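Local coordinates for protein putative O-GlcNAcase nagJ (Clostridium perfringens, PDB 6PV5) that probably hydrolyses terminal N-acetylhexosamine residues from glycans as a family 84 glycoside hydrolase, its catalytic barrel being followed by a helical domain, at residues N526-N529 with E530-M534; V537-K540 with L541-N544; L545-K548 with A549-N552; Q553-S556 with H557-F561. All blocks are in the same frame, centred on the assembly; numbering follows the deposited sequence. Where two conformers were deposited one is given.

Interaction 1: N526-N529 with E530-M534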
loop_
_atom_site.group_PDB
_atom_site.type_symbol
_atom_site.label_atom_id
_atom_site.label_comp_id
_atom_site.label_asym_id
_atom_site.label_seq_id
_atom_site.Cartn_x
_atom_site.Cartn_y
_atom_site.Cartn_z
ATOM N N ASN A 526 28.322 3.934 19.647
ATOM C CA ASN A 526 27.170 3.454 18.900
ATOM C C ASN A 526 26.576 4.602 18.089
ATOM O O ASN A 526 26.333 4.447 16.899
ATOM C CB ASN A 526 26.088 2.896 19.833
ATOM C CG ASN A 526 26.355 1.469 20.258
ATOM O OD1 ASN A 526 27.107 0.748 19.600
ATOM N ND2 ASN A 526 25.725 1.045 21.342
ATOM N N LEU A 527 26.387 5.756 18.746
ATOM C CA LEU A 527 25.832 6.929 18.096
ATOM C C LEU A 527 26.743 7.397 16.967
ATOM O O LEU A 527 26.255 7.725 15.888
ATOM C CB LEU A 527 25.588 8.025 19.136
ATOM C CG LEU A 527 24.432 7.761 20.091
ATOM C CD1 LEU A 527 24.235 8.950 21.032
ATOM C CD2 LEU A 527 23.153 7.439 19.312
ATOM N N GLN A 528 28.064 7.372 17.190
ATOM C CA GLN A 528 29.012 7.851 16.188
ATOM C C GLN A 528 28.947 7.029 14.902
ATOM O O GLN A 528 29.094 7.582 13.807
ATOM C CB GLN A 528 30.445 7.839 16.719
ATOM C CG GLN A 528 31.435 8.463 15.752
ATOM C CD GLN A 528 32.778 8.602 16.419
ATOM O OE1 GLN A 528 33.142 9.676 16.898
ATOM N NE2 GLN A 528 33.508 7.500 16.487
ATOM N N ASN A 529 28.783 5.708 15.043
ATOM C CA ASN A 529 28.616 4.832 13.892
ATOM C C ASN A 529 27.361 5.233 13.113
ATOM O O ASN A 529 27.395 5.351 11.890
ATOM C CB ASN A 529 28.514 3.356 14.296
ATOM C CG ASN A 529 29.823 2.739 14.737
ATOM O OD1 ASN A 529 30.884 3.042 14.187
ATOM N ND2 ASN A 529 29.754 1.847 15.716
ATOM N N GLU A 530 26.242 5.416 13.821
ATOM C CA GLU A 530 25.003 5.812 13.151
ATOM C C GLU A 530 25.196 7.117 12.368
ATOM O O GLU A 530 24.886 7.176 11.184
ATOM C CB GLU A 530 23.853 5.923 14.144
ATOM C CG GLU A 530 22.504 6.228 13.479
ATOM C CD GLU A 530 22.043 5.311 12.348
ATOM O OE1 GLU A 530 22.543 4.162 12.246
ATOM O OE2 GLU A 530 21.161 5.743 11.569
ATOM N N PHE A 531 25.774 8.136 13.025
ATOM C CA PHE A 531 25.909 9.472 12.468
ATOM C C PHE A 531 26.851 9.452 11.267
ATOM O O PHE A 531 26.652 10.215 10.317
ATOM C CB PHE A 531 26.338 10.501 13.523
ATOM C CG PHE A 531 25.371 10.742 14.660
ATOM C CD1 PHE A 531 23.995 10.756 14.453
ATOM C CD2 PHE A 531 25.838 10.985 15.948
ATOM C CE1 PHE A 531 23.119 10.998 15.507
ATOM C CE2 PHE A 531 24.964 11.230 17.000
ATOM C CZ PHE A 531 23.602 11.237 16.776
ATOM N N SER A 532 27.862 8.570 11.295
ATOM C CA SER A 532 28.772 8.478 10.161
ATOM C C SER A 532 28.048 7.882 8.953
ATOM O O SER A 532 28.335 8.251 7.823
ATOM C CB SER A 532 30.022 7.689 10.478
ATOM O OG SER A 532 30.638 8.215 11.644
ATOM N N LYS A 533 27.130 6.942 9.186
ATOM C CA LYS A 533 26.407 6.362 8.063
ATOM C C LYS A 533 25.484 7.423 7.471
ATOM O O LYS A 533 25.375 7.523 6.260
ATOM C CB LYS A 533 25.616 5.127 8.498
ATOM C CG LYS A 533 26.464 3.936 8.917
ATOM C CD LYS A 533 25.616 2.879 9.567
ATOM C CE LYS A 533 26.439 1.734 10.110
ATOM N NZ LYS A 533 25.605 0.774 10.869
ATOM N N MET A 534 24.882 8.242 8.341
ATOM C CA MET A 534 23.981 9.310 7.936
ATOM C C MET A 534 24.728 10.305 7.051
ATOM O O MET A 534 24.174 10.811 6.074
ATOM C CB MET A 534 23.385 10.045 9.148
ATOM C CG MET A 534 22.456 9.172 9.996
ATOM S SD MET A 534 21.765 10.024 11.447
ATOM C CE MET A 534 20.798 11.349 10.729
#
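The phenyl ring of Phe531 leans back over the preceding helical turn, laying one face against the backbone carbonyl oxygen of Leu527, with Phe531 CD2 3.3 Å from Leu527 O. Its CE2 also meets the side chain of Leu527 at CB, 3.9 Å away, an apolar touch between residues one turn apart. The ring owes this place to a chi1 of -64°, which sets CG opposite the carbonyl carbon and beside the backbone N. Leu527 O therefore works twice: it faces the ring and accepts the nearly straight bond from Phe531 N at 2.9 Å. At the edge of the ring, in its plane, lies the sulfur of Met534.

Ser532 illustrates a second way of using the turn before. Its hydroxyl folds back and donates to Gln528 O, with Ser532 OG and Gln528 O 2.7 Å apart, while Ser532 N donates to the same oxygen at 3.0 Å. The two donors arrive from opposite faces of the carbonyl plane, each tilted out of it by about 30°, so Gln528 O is gripped twice and the hydroxyl spends its proton within its own helix, as helical serines commonly do. On another side, Lys533 runs extended past the Asn529 carbonyl, whereas the carboxylate of Glu530 turns away to His489.

Leu527 packs on helices 501-515 and 612-619, Phe531 on Val612 and Phe615 of the latter, and Met534 on helix 548-579. An apolar i, i+4 pair facing other helices marks an amphipathic bundle helix, here in the domain that follows the catalytic barrel.

Interaction 2: V537-K540 with L541-N544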
loop_
_atom_site.group_PDB
_atom_site.type_symbol
_atom_site.label_atom_id
_atom_site.label_comp_id
_atom_site.label_asym_id
_atom_site.label_seq_id
_atom_site.Cartn_x
_atom_site.Cartn_y
_atom_site.Cartn_z
ATOM N N VAL A 537 25.352 8.238 3.369
ATOM C CA VAL A 537 24.409 7.599 2.459
ATOM C C VAL A 537 23.811 8.574 1.435
ATOM O O VAL A 537 23.549 8.148 0.321
ATOM C CB VAL A 537 23.353 6.705 3.150
ATOM C CG1 VAL A 537 23.960 5.655 4.075
ATOM C CG2 VAL A 537 22.274 7.496 3.848
ATOM N N PRO A 538 23.599 9.891 1.713
ATOM C CA PRO A 538 23.005 10.799 0.724
ATOM C C PRO A 538 23.737 10.851 -0.621
ATOM O O PRO A 538 23.129 10.615 -1.661
ATOM C CB PRO A 538 22.974 12.149 1.455
ATOM C CG PRO A 538 22.866 11.721 2.901
ATOM C CD PRO A 538 23.864 10.584 2.985
ATOM N N ASN A 539 25.056 11.070 -0.588
ATOM C CA ASN A 539 25.861 11.082 -1.800
ATOM C C ASN A 539 25.747 9.753 -2.529
ATOM O O ASN A 539 25.668 9.734 -3.769
ATOM C CB ASN A 539 27.334 11.391 -1.507
ATOM C CG ASN A 539 27.596 12.876 -1.325
ATOM O OD1 ASN A 539 26.668 13.678 -1.289
ATOM N ND2 ASN A 539 28.862 13.257 -1.213
ATOM N N LYS A 540 25.772 8.641 -1.765
ATOM C CA LYS A 540 25.737 7.348 -2.434
ATOM C C LYS A 540 24.380 7.144 -3.104
ATOM O O LYS A 540 24.307 6.587 -4.203
ATOM C CB LYS A 540 25.948 6.167 -1.484
ATOM C CG LYS A 540 27.314 6.010 -0.831
ATOM C CD LYS A 540 27.160 5.125 0.404
ATOM C CE LYS A 540 28.324 5.141 1.375
ATOM N NZ LYS A 540 29.457 4.317 0.899
ATOM N N LEU A 541 23.298 7.558 -2.419
ATOM C CA LEU A 541 21.979 7.457 -3.025
ATOM C C LEU A 541 21.848 8.424 -4.204
ATOM O O LEU A 541 21.259 8.069 -5.221
ATOM C CB LEU A 541 20.903 7.721 -1.970
ATOM C CG LEU A 541 20.722 6.582 -0.970
ATOM C CD1 LEU A 541 19.929 7.062 0.229
ATOM C CD2 LEU A 541 20.044 5.394 -1.654
ATOM N N ARG A 542 22.404 9.640 -4.079
ATOM C CA ARG A 542 22.236 10.601 -5.160
ATOM C C ARG A 542 22.968 10.088 -6.400
ATOM O O ARG A 542 22.528 10.276 -7.539
ATOM C CB ARG A 542 22.673 12.006 -4.747
ATOM C CG ARG A 542 22.308 13.081 -5.769
ATOM C CD ARG A 542 22.721 14.437 -5.234
ATOM N NE ARG A 542 22.127 14.753 -3.947
ATOM C CZ ARG A 542 22.733 14.745 -2.756
ATOM N NH1 ARG A 542 24.010 14.405 -2.644
ATOM N NH2 ARG A 542 22.035 15.060 -1.673
ATOM N N SER A 543 24.045 9.349 -6.154
ATOM C CA SER A 543 24.842 8.812 -7.236
ATOM C C SER A 543 24.222 7.566 -7.880
ATOM O O SER A 543 24.298 7.417 -9.100
ATOM C CB SER A 543 26.259 8.586 -6.767
ATOM O OG SER A 543 26.922 7.769 -7.698
ATOM N N ASN A 544 23.618 6.664 -7.088
ATOM C CA ASN A 544 23.364 5.304 -7.555
ATOM C C ASN A 544 21.888 4.911 -7.538
ATOM O O ASN A 544 21.540 3.872 -8.075
ATOM C CB ASN A 544 24.123 4.274 -6.723
ATOM C CG ASN A 544 25.615 4.484 -6.856
ATOM O OD1 ASN A 544 26.106 4.655 -7.969
ATOM N ND2 ASN A 544 26.316 4.578 -5.733
#
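A chi1 of -171° carries Arg542 CG away from its backbone N, and a bend at chi3 (-57°) then turns the guanidinium back along the helix toward Asn539. The Asn539 side chain, with its CG set beside the backbone N, swings OD1 round to the guanidinium edge. The resulting bond from Arg542 NH1 to Asn539 OD1 is 3.1 Å long, weak and bent. OD1 lies near the guanidinium plane, although the amide plane is turned 76° from it. Pro538 O, which also accepts from Arg542 N at 2.7 Å, lies over one guanidinium face, displaced toward its rim.

The stronger partner of this arginine is Asp555 on helix 548-579, bound through NE in a salt bridge that probably does more to fix the guanidinium than the asparagine does.

On the buried side Val537 CG2 and Leu541 CD1 meet loosely at 4.3 Å, and Leu541 N bonds to Val537 O at 2.8 Å. Asn544 N reaches Lys540 O at 3.0 Å. Pro538 has no N-H to give, and the helix is kinked here, since the nitrogens of Pro538 and Asn539 lack bonds to the turn before. This is a proline kink, set ahead of the last turn of helix 521-544, where Val537 and Leu541 pack on helices 548-579 and 480-487.

Interaction 3: L545-K548 with A549-N552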
loop_
_atom_site.group_PDB
_atom_site.type_symbol
_atom_site.label_atom_id
_atom_site.label_comp_id
_atom_site.label_asym_id
_atom_site.label_seq_id
_atom_site.Cartn_x
_atom_site.Cartn_y
_atom_site.Cartn_z
ATOM N N LEU A 545 21.008 5.687 -6.905
ATOM C CA LEU A 545 19.620 5.246 -6.879
ATOM C C LEU A 545 19.029 5.297 -8.291
ATOM O O LEU A 545 18.997 6.360 -8.916
ATOM C CB LEU A 545 18.856 6.136 -5.896
ATOM C CG LEU A 545 17.461 5.661 -5.501
ATOM C CD1 LEU A 545 17.514 4.320 -4.755
ATOM C CD2 LEU A 545 16.803 6.730 -4.647
ATOM N N GLU A 546 18.533 4.152 -8.786
ATOM C CA GLU A 546 18.096 4.046 -10.176
ATOM C C GLU A 546 16.791 4.800 -10.412
ATOM O O GLU A 546 16.568 5.335 -11.489
ATOM C CB GLU A 546 17.932 2.585 -10.604
ATOM N N ASN A 547 15.908 4.813 -9.416
ATOM C CA ASN A 547 14.630 5.494 -9.544
ATOM C C ASN A 547 14.848 6.993 -9.328
ATOM O O ASN A 547 14.963 7.440 -8.191
ATOM C CB ASN A 547 13.632 4.898 -8.541
ATOM C CG ASN A 547 12.218 5.413 -8.682
ATOM O OD1 ASN A 547 11.988 6.542 -9.112
ATOM N ND2 ASN A 547 11.257 4.581 -8.323
ATOM N N LYS A 548 14.873 7.772 -10.419
ATOM C CA LYS A 548 15.210 9.185 -10.338
ATOM C C LYS A 548 14.019 10.054 -9.914
ATOM O O LYS A 548 14.218 11.135 -9.358
ATOM C CB LYS A 548 15.832 9.677 -11.654
ATOM C CG LYS A 548 17.066 8.918 -12.132
ATOM C CD LYS A 548 18.211 8.931 -11.154
ATOM C CE LYS A 548 19.377 8.069 -11.589
ATOM N NZ LYS A 548 20.462 8.094 -10.575
ATOM N N ALA A 549 12.778 9.645 -10.214
ATOM C CA ALA A 549 11.655 10.390 -9.648
ATOM C C ALA A 549 11.713 10.304 -8.124
ATOM O O ALA A 549 11.486 11.289 -7.418
ATOM C CB ALA A 549 10.326 9.867 -10.179
ATOM N N LEU A 550 12.049 9.110 -7.620
ATOM C CA LEU A 550 12.152 8.912 -6.185
ATOM C C LEU A 550 13.280 9.784 -5.621
ATOM O O LEU A 550 13.113 10.457 -4.615
ATOM C CB LEU A 550 12.403 7.426 -5.904
ATOM C CG LEU A 550 12.589 7.075 -4.420
ATOM C CD1 LEU A 550 11.448 7.637 -3.582
ATOM C CD2 LEU A 550 12.652 5.575 -4.235
ATOM N N LEU A 551 14.439 9.769 -6.275
ATOM C CA LEU A 551 15.575 10.558 -5.819
ATOM C C LEU A 551 15.204 12.041 -5.747
ATOM O O LEU A 551 15.465 12.698 -4.737
ATOM C CB LEU A 551 16.770 10.296 -6.740
ATOM C CG LEU A 551 17.988 11.207 -6.550
ATOM C CD1 LEU A 551 18.510 11.168 -5.116
ATOM C CD2 LEU A 551 19.093 10.827 -7.543
ATOM N N ASN A 552 14.544 12.551 -6.794
ATOM C CA ASN A 552 14.134 13.944 -6.831
ATOM C C ASN A 552 13.141 14.276 -5.715
ATOM O O ASN A 552 13.196 15.362 -5.145
ATOM C CB ASN A 552 13.632 14.339 -8.230
ATOM C CG ASN A 552 14.773 14.618 -9.195
ATOM O OD1 ASN A 552 15.835 15.100 -8.796
ATOM N ND2 ASN A 552 14.569 14.323 -10.467
HETATM O O HOH W 1 11.825 7.458 -12.030
#
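Asn547 forms an N-cap at the start of helix 548-579, just after the chain has turned out of helix 521-544. Among the polar contacts the capping bond comes first: Leu550 N donates to Asn547 OD1 at 3.0 Å and 158°, reaching the amide oxygen from above its carbonyl plane and not along a lone pair. A chi1 of -173°, with CG pointing away from the backbone N, brings that oxygen over the first turn. Water 1 extends the cap, giving a proton to Asn547 OD1 and accepting one from Ala549 N at 3.0 Å, so two N-H groups of the helix start are served by one amide oxygen and one water. The other end of the amide, ND2, is held by Asp443 in a loop, which would fix the flip of the side chain. Regular helix bonding then sets in, as Leu551 N bonds to Asn547 O and Asn552 N to Lys548 O.

The apolar contacts are made by buried leucines, of which Leu545 and Leu550 also rest on Ala476 and Ile475 of helix 464-476. Leu545, the first residue to leave the preceding helix, sends CD2 to Leu551 CB at 4.1 Å, the two side chains sliding past each other in opposite directions. Leu545 CD2 is also 4.2 Å from Leu550 CG. Leu550 CB lies 3.4 Å from Asn547 CG, and the two side chains cross at about a right angle.

One charged group spans the turn. The Lys548 chain bends at chi2, runs beside Leu551, and ends with NZ 2.8 Å from Leu545 O, above the carbonyl plane.

Interaction 4: Q553-S556 with H557-F561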
loop_
_atom_site.group_PDB
_atom_site.type_symbol
_atom_site.label_atom_id
_atom_site.label_comp_id
_atom_site.label_asym_id
_atom_site.label_seq_id
_atom_site.Cartn_x
_atom_site.Cartn_y
_atom_site.Cartn_z
ATOM N N GLN A 553 12.211 13.357 -5.408
ATOM C CA GLN A 553 11.204 13.637 -4.390
ATOM C C GLN A 553 11.869 13.794 -3.018
ATOM O O GLN A 553 11.400 14.552 -2.173
ATOM C CB GLN A 553 10.138 12.538 -4.400
ATOM C CG GLN A 553 9.037 12.775 -5.429
ATOM C CD GLN A 553 8.263 11.514 -5.743
ATOM O OE1 GLN A 553 8.416 10.475 -5.100
ATOM N NE2 GLN A 553 7.433 11.579 -6.772
ATOM N N LEU A 554 12.984 13.086 -2.823
ATOM C CA LEU A 554 13.643 12.947 -1.533
ATOM C C LEU A 554 14.862 13.864 -1.393
ATOM O O LEU A 554 15.493 13.906 -0.336
ATOM C CB LEU A 554 14.095 11.486 -1.454
ATOM C CG LEU A 554 12.949 10.473 -1.375
ATOM C CD1 LEU A 554 13.481 9.055 -1.285
ATOM C CD2 LEU A 554 12.036 10.792 -0.194
ATOM N N ASP A 555 15.222 14.596 -2.447
ATOM C CA ASP A 555 16.547 15.223 -2.459
ATOM C C ASP A 555 16.771 16.177 -1.293
ATOM O O ASP A 555 17.848 16.133 -0.709
ATOM C CB ASP A 555 16.962 15.926 -3.754
ATOM C CG ASP A 555 18.456 16.277 -3.711
ATOM O OD1 ASP A 555 19.308 15.374 -3.918
ATOM O OD2 ASP A 555 18.760 17.422 -3.396
ATOM N N SER A 556 15.806 17.052 -0.980
ATOM C CA SER A 556 15.947 17.953 0.164
ATOM C C SER A 556 16.093 17.189 1.484
ATOM O O SER A 556 16.850 17.614 2.373
ATOM C CB SER A 556 14.815 18.922 0.256
ATOM O OG SER A 556 14.803 19.732 -0.892
ATOM N N HIS A 557 15.353 16.075 1.609
ATOM C CA HIS A 557 15.421 15.228 2.797
ATOM C C HIS A 557 16.822 14.644 2.958
ATOM O O HIS A 557 17.347 14.627 4.062
ATOM C CB HIS A 557 14.327 14.151 2.757
ATOM C CG HIS A 557 12.968 14.776 2.833
ATOM N ND1 HIS A 557 12.347 15.336 1.728
ATOM C CD2 HIS A 557 12.141 14.995 3.872
ATOM C CE1 HIS A 557 11.192 15.864 2.081
ATOM N NE2 HIS A 557 11.026 15.638 3.395
ATOM N N LEU A 558 17.398 14.165 1.855
ATOM C CA LEU A 558 18.714 13.553 1.873
ATOM C C LEU A 558 19.784 14.575 2.273
ATOM O O LEU A 558 20.714 14.236 2.991
ATOM C CB LEU A 558 19.019 12.998 0.480
ATOM C CG LEU A 558 18.280 11.720 0.080
ATOM C CD1 LEU A 558 18.441 11.494 -1.410
ATOM C CD2 LEU A 558 18.821 10.504 0.822
ATOM N N SER A 559 19.668 15.816 1.779
ATOM C CA SER A 559 20.623 16.870 2.082
ATOM C C SER A 559 20.565 17.207 3.563
ATOM O O SER A 559 21.607 17.383 4.187
ATOM C CB SER A 559 20.361 18.112 1.233
ATOM O OG SER A 559 20.382 17.750 -0.138
ATOM N N LYS A 560 19.340 17.327 4.094
ATOM C CA LYS A 560 19.146 17.604 5.505
ATOM C C LYS A 560 19.713 16.451 6.334
ATOM O O LYS A 560 20.309 16.687 7.389
ATOM C CB LYS A 560 17.673 17.855 5.843
ATOM C CG LYS A 560 17.449 18.332 7.269
ATOM C CD LYS A 560 16.211 19.130 7.461
ATOM C CE LYS A 560 16.073 19.630 8.878
ATOM N NZ LYS A 560 14.848 20.475 8.994
ATOM N N PHE A 561 19.569 15.222 5.826
ATOM C CA PHE A 561 19.991 14.025 6.551
ATOM C C PHE A 561 21.507 14.034 6.742
ATOM O O PHE A 561 21.997 13.657 7.792
ATOM C CB PHE A 561 19.635 12.776 5.747
ATOM C CG PHE A 561 19.708 11.439 6.443
ATOM C CD1 PHE A 561 18.816 11.102 7.456
ATOM C CD2 PHE A 561 20.607 10.470 6.016
ATOM C CE1 PHE A 561 18.848 9.839 8.050
ATOM C CE2 PHE A 561 20.632 9.207 6.604
ATOM C CZ PHE A 561 19.749 8.884 7.614
HETATM O O HOH W 2 12.982 16.186 -0.628
HETATM O O HOH W 3 19.432 19.944 -1.228
#
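The imidazole of His557 meets the preceding turn through its edge: water 2 lies in the ring plane at ND1, 2.6 Å away, and Leu554 O also sits near that plane, 4.0 Å from ND1. A chi1 of -65° places CG beside the backbone N, and chi2 near 80° turns ND1 toward Gln553 and Leu554. Water 2 in addition donates to Gln553 O at 2.7 Å, thereby linking the ring to a carbonyl that ND1 itself approaches no closer than 4.1 Å. At the other nitrogen, NE2 is hydrogen-bonded to Asp413 O, so both ring nitrogens have partners, which probably fixes the rotation of the ring.

A second water joins the flat carboxylate of Asp555 to Ser559. Water 3 is 2.6 Å from Ser559 OG and donates weakly to Asp555 OD2, whereas OD1 is taken by the stronger salt bridge with Arg542 of helix 521-544. Ser559 OG also lies 3.1 Å from Asp555 O, the acceptor of Ser559 N.

Leucines occupy a third side of the helix, Leu554 CB touching Leu558 CD1 at 4.3 Å.

Leu554, His557 and Leu558 pack on Phe486 of helix 480-487, with Phe561 edge-to-face against the same phenylalanine. Lys560, extended, delivers NZ to the carbonyls of Ile603 and Ala605 beyond helix 583-601. Helix 548-579 thus runs between helix 480-487, the loop near Asp413 and helix 521-544, which Leu558 meets at Leu541.

How the interactions relate
The four contacts follow one helical hairpin: interactions 1 and 2 lie on helix 521-544, their centres about 17 Å apart, interaction 3 turns the chain round, and interaction 4 returns along helix 548-579. Between interactions 2 and 4, with centres about 11 Å apart, the arms are joined by a salt bridge: Arg542 NE pairs with Asp555 OD1 at 2.9 Å, and Val537 CG2 packs on Phe561 CE2 at 3.6 Å. Nearer the turn, Leu551 of interaction 3 packs on Leu558 of interaction 4 and on the Arg542 carbonyl. Farther out, Met534 of interaction 1 touches Phe561. All lie away from Asp305, the predicted proton donor.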